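Local atomic coordinates of cupin type-2 domain-containing protein (Streptococcus pyogenes, PDB entry 1YHF), a protein that is of unknown function but carries a cupin type-2 domain, a beta-barrel fold. Residues Val22-Arg32 with Thr43-Ile53. Sequence-based numbering, arbitrary orientation.
Sequences VMIEQDQMLSR and TVFSLDKGQEI
Ser31 CB and the selenium of Met29, a selenomethionine, both approach the Phe45 ring obliquely. Thr43 CG2 sits above one face of that ring, nearer the ring's margin than its centre, and also touches Ser31 CB at 3.7 Å. The selenium lies 5.2 Å from the centroid of the Phe45 ring, a Met-aromatic contact. Met29 runs extended beside Leu47, which carries its selenium to Ile53 CG1 (3.9 Å). At the other flat groups, the like-charged carboxylates of Asp27 and Asp48 come close, with Asp27 OD1 and Asp48 OD2 3.8 Å apart and the planes turned 43° from each other. Asp48 OD2 accepts a hydrogen bond from Asp27 N at 2.8 Å, on its anti side and somewhat out of the carboxylate plane. The N-H points almost straight at it (172°). Water 2 lies within bonding distance of Asp27 OD1 and Lys49 O.

The backbones form a hairpin of antiparallel strands 29-37 and 40-47, at one margin of a sheet in the cupin beta-barrel fold. Leu30 pairs with Ser46, and Arg32 with Val44, each through two N-H...O bonds. Strand 104-111 flanks strand 40-47 across from this pairing.

On the face opposite Phe45, residues 22-25 lie over the hairpin. With chi1 at 75° the Ser46 hydroxyl turns to the Met23 carbonyl, and OG donates to Met23 O at 2.7 Å from above the carbonyl plane. Water 1 donates to the same hydroxyl and to Gln28 O, and accepts a hydrogen bond from Glu25 N. Leu30 CB packs against Ser46 OG at 3.4 Å. Farther along, Val22 CG2 meets Val44 CG1 at 3.6 Å as the two side chains pass in opposite directions. The Arg32 guanidinium leads away to Glu21 O and Asn9 O.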
loop_
_atom_site.group_PDB
_atom_site.type_symbol
_atom_site.label_atom_id
_atom_site.label_comp_id
_atom_site.label_asym_id
_atom_site.label_seq_id
_atom_site.Cartn_x
_atom_site.Cartn_y
_atom_site.Cartn_z
ATOM N N VAL A 22 -5.118 7.642 7.218
ATOM C CA VAL A 22 -4.418 6.544 7.887
ATOM C C VAL A 22 -3.199 7.097 8.632
ATOM O O VAL A 22 -2.114 7.256 8.062
ATOM C CB VAL A 22 -4.028 5.381 6.911
ATOM C CG1 VAL A 22 -3.559 4.183 7.690
ATOM C CG2 VAL A 22 -5.227 4.936 6.102
HETATM N N MSE A 23 -3.412 7.421 9.908
HETATM C CA MSE A 23 -2.382 8.030 10.734
HETATM C C MSE A 23 -1.261 7.037 11.060
HETATM O O MSE A 23 -1.471 5.825 11.050
HETATM C CB MSE A 23 -3.013 8.614 12.007
HETATM C CG MSE A 23 -4.141 9.636 11.696
HETATM SE SE MSE A 23 -3.402 11.284 10.928
HETATM C CE MSE A 23 -2.887 12.082 12.618
ATOM N N ILE A 24 -0.057 7.551 11.290
ATOM C CA ILE A 24 1.061 6.708 11.713
ATOM C C ILE A 24 0.914 6.471 13.216
ATOM O O ILE A 24 0.780 7.431 13.976
ATOM C CB ILE A 24 2.428 7.371 11.399
ATOM C CG1 ILE A 24 2.663 7.427 9.885
ATOM C CG2 ILE A 24 3.547 6.621 12.105
ATOM C CD1 ILE A 24 3.681 8.460 9.425
ATOM N N GLU A 25 0.905 5.216 13.657
ATOM C CA GLU A 25 0.772 4.961 15.101
ATOM C C GLU A 25 1.975 4.209 15.642
ATOM O O GLU A 25 2.464 3.270 15.001
ATOM C CB GLU A 25 -0.517 4.192 15.446
ATOM C CG GLU A 25 -1.837 4.779 14.893
ATOM C CD GLU A 25 -2.259 6.083 15.566
ATOM O OE1 GLU A 25 -1.762 6.383 16.675
ATOM O OE2 GLU A 25 -3.075 6.819 14.965
ATOM N N GLN A 26 2.418 4.606 16.839
ATOM C CA GLN A 26 3.618 4.061 17.475
ATOM C C GLN A 26 3.606 2.539 17.450
ATOM O O GLN A 26 2.641 1.914 17.911
ATOM C CB GLN A 26 3.776 4.565 18.931
ATOM C CG GLN A 26 4.029 6.081 19.078
ATOM C CD GLN A 26 4.499 6.488 20.490
ATOM O OE1 GLN A 26 5.308 5.780 21.133
ATOM N NE2 GLN A 26 4.008 7.645 20.969
ATOM N N ASP A 27 4.670 1.973 16.879
ATOM C CA ASP A 27 4.915 0.518 16.809
ATOM C C ASP A 27 3.812 -0.337 16.150
ATOM O O ASP A 27 3.671 -1.533 16.453
ATOM C CB ASP A 27 5.250 -0.023 18.203
ATOM C CG ASP A 27 6.479 0.625 18.785
ATOM O OD1 ASP A 27 7.388 0.965 17.998
ATOM O OD2 ASP A 27 6.517 0.814 20.017
ATOM N N GLN A 28 3.060 0.281 15.240
ATOM C CA GLN A 28 1.885 -0.341 14.648
ATOM C C GLN A 28 1.804 -0.103 13.160
ATOM O O GLN A 28 2.534 0.730 12.605
ATOM C CB GLN A 28 0.601 0.195 15.303
ATOM C CG GLN A 28 0.373 -0.360 16.698
ATOM C CD GLN A 28 -0.649 0.438 17.466
ATOM O OE1 GLN A 28 -1.823 0.062 17.532
ATOM N NE2 GLN A 28 -0.218 1.550 18.045
HETATM N N MSE A 29 0.909 -0.864 12.540
HETATM C CA MSE A 29 0.585 -0.777 11.130
HETATM C C MSE A 29 -0.919 -0.635 11.058
HETATM O O MSE A 29 -1.655 -1.335 11.762
HETATM C CB MSE A 29 1.029 -2.034 10.391
HETATM C CG MSE A 29 0.692 -1.984 8.906
HETATM SE SE MSE A 29 1.439 -3.453 7.862
HETATM C CE MSE A 29 0.208 -4.875 8.464
ATOM N N LEU A 30 -1.364 0.290 10.210
ATOM C CA LEU A 30 -2.776 0.601 10.044
ATOM C C LEU A 30 -3.133 0.528 8.588
ATOM O O LEU A 30 -2.323 0.848 7.711
ATOM C CB LEU A 30 -3.105 2.023 10.518
ATOM C CG LEU A 30 -3.414 2.360 11.958
ATOM C CD1 LEU A 30 -2.144 2.417 12.800
ATOM C CD2 LEU A 30 -4.173 3.703 12.045
ATOM N N SER A 31 -4.369 0.122 8.334
ATOM C CA SER A 31 -4.838 0.061 6.989
ATOM C C SER A 31 -6.272 0.474 6.870
ATOM O O SER A 31 -7.083 0.268 7.784
ATOM C CB SER A 31 -4.554 -1.328 6.356
ATOM O OG SER A 31 -5.360 -2.357 6.894
ATOM N N ARG A 32 -6.554 1.100 5.736
ATOM C CA ARG A 32 -7.879 1.430 5.338
ATOM C C ARG A 32 -8.063 0.769 3.996
ATOM O O ARG A 32 -7.425 1.162 3.005
ATOM C CB ARG A 32 -8.016 2.945 5.226
ATOM C CG ARG A 32 -9.437 3.404 5.090
ATOM C CD ARG A 32 -9.476 4.919 5.023
ATOM N NE ARG A 32 -9.211 5.571 6.317
ATOM C CZ ARG A 32 -10.144 6.043 7.140
ATOM N NH1 ARG A 32 -11.455 5.900 6.870
ATOM N NH2 ARG A 32 -9.759 6.658 8.253
ATOM N N THR A 43 -5.675 -0.412 -0.934
ATOM C CA THR A 43 -5.502 -0.230 0.494
ATOM C C THR A 43 -4.601 0.974 0.760
ATOM O O THR A 43 -3.590 1.148 0.087
ATOM C CB THR A 43 -4.882 -1.484 1.172
ATOM O OG1 THR A 43 -5.539 -2.678 0.732
ATOM C CG2 THR A 43 -5.034 -1.373 2.687
ATOM N N VAL A 44 -4.975 1.803 1.735
ATOM C CA VAL A 44 -4.054 2.818 2.257
ATOM C C VAL A 44 -3.435 2.262 3.549
ATOM O O VAL A 44 -4.138 1.744 4.391
ATOM C CB VAL A 44 -4.777 4.140 2.547
ATOM C CG1 VAL A 44 -3.723 5.252 2.880
ATOM C CG2 VAL A 44 -5.587 4.553 1.330
ATOM N N PHE A 45 -2.119 2.349 3.669
ATOM C CA PHE A 45 -1.392 1.798 4.813
ATOM C C PHE A 45 -0.625 2.892 5.536
ATOM O O PHE A 45 -0.227 3.881 4.929
ATOM C CB PHE A 45 -0.330 0.810 4.333
ATOM C CG PHE A 45 -0.840 -0.568 4.045
ATOM C CD1 PHE A 45 -1.014 -1.490 5.083
ATOM C CD2 PHE A 45 -1.097 -0.971 2.739
ATOM C CE1 PHE A 45 -1.450 -2.798 4.823
ATOM C CE2 PHE A 45 -1.552 -2.266 2.466
ATOM C CZ PHE A 45 -1.719 -3.191 3.517
ATOM N N SER A 46 -0.384 2.698 6.825
ATOM C CA SER A 46 0.706 3.397 7.485
ATOM C C SER A 46 1.512 2.357 8.257
ATOM O O SER A 46 0.941 1.486 8.876
ATOM C CB SER A 46 0.166 4.462 8.440
ATOM O OG SER A 46 -0.347 3.875 9.619
ATOM N N LEU A 47 2.834 2.469 8.230
ATOM C CA LEU A 47 3.688 1.646 9.084
ATOM C C LEU A 47 4.572 2.576 9.875
ATOM O O LEU A 47 5.165 3.481 9.293
ATOM C CB LEU A 47 4.569 0.732 8.245
ATOM C CG LEU A 47 3.996 -0.513 7.553
ATOM C CD1 LEU A 47 2.997 -0.202 6.420
ATOM C CD2 LEU A 47 5.135 -1.372 7.016
ATOM N N ASP A 48 4.685 2.363 11.183
ATOM C CA ASP A 48 5.691 3.082 11.962
ATOM C C ASP A 48 7.073 2.591 11.580
ATOM O O ASP A 48 7.230 1.485 11.041
ATOM C CB ASP A 48 5.480 2.888 13.471
ATOM C CG ASP A 48 6.218 3.947 14.322
ATOM O OD1 ASP A 48 6.612 5.006 13.775
ATOM O OD2 ASP A 48 6.420 3.701 15.539
ATOM N N LYS A 49 8.070 3.420 11.866
ATOM C CA LYS A 49 9.471 3.089 11.661
ATOM C C LYS A 49 9.797 1.710 12.234
ATOM O O LYS A 49 9.416 1.400 13.370
ATOM C CB LYS A 49 10.354 4.174 12.294
ATOM C CG LYS A 49 11.844 3.868 12.288
ATOM C CD LYS A 49 12.697 5.126 12.464
ATOM C CE LYS A 49 12.628 5.634 13.894
ATOM N NZ LYS A 49 13.226 7.003 14.015
ATOM N N GLY A 50 10.476 0.880 11.438
ATOM C CA GLY A 50 10.850 -0.462 11.879
ATOM C C GLY A 50 9.833 -1.567 11.645
ATOM O O GLY A 50 10.137 -2.747 11.844
ATOM N N GLN A 51 8.633 -1.214 11.202
ATOM C CA GLN A 51 7.631 -2.225 10.916
ATOM C C GLN A 51 7.922 -2.865 9.556
ATOM O O GLN A 51 8.655 -2.298 8.746
ATOM C CB GLN A 51 6.207 -1.638 10.999
ATOM C CG GLN A 51 5.860 -1.043 12.377
ATOM C CD GLN A 51 6.265 -1.949 13.528
ATOM O OE1 GLN A 51 7.018 -1.544 14.433
ATOM N NE2 GLN A 51 5.795 -3.184 13.494
ATOM N N GLU A 52 7.392 -4.058 9.320
ATOM C CA GLU A 52 7.607 -4.707 8.036
ATOM C C GLU A 52 6.450 -5.574 7.564
ATOM O O GLU A 52 5.678 -6.152 8.366
ATOM C CB GLU A 52 8.929 -5.502 8.016
ATOM C CG GLU A 52 8.897 -6.831 8.720
ATOM C CD GLU A 52 10.087 -7.718 8.353
ATOM O OE1 GLU A 52 9.894 -8.952 8.249
ATOM O OE2 GLU A 52 11.214 -7.190 8.167
ATOM N N ILE A 53 6.341 -5.644 6.241
ATOM C CA ILE A 53 5.465 -6.587 5.584
ATOM C C ILE A 53 6.384 -7.682 5.063
ATOM O O ILE A 53 7.278 -7.419 4.251
ATOM C CB ILE A 53 4.667 -5.911 4.457
ATOM C CG1 ILE A 53 3.778 -4.812 5.054
ATOM C CG2 ILE A 53 3.856 -6.947 3.678
ATOM C CD1 ILE A 53 3.137 -3.907 4.047
HETATM O O HOH W 1 1.336 3.316 11.650
HETATM O O HOH W 2 7.880 1.128 15.435
#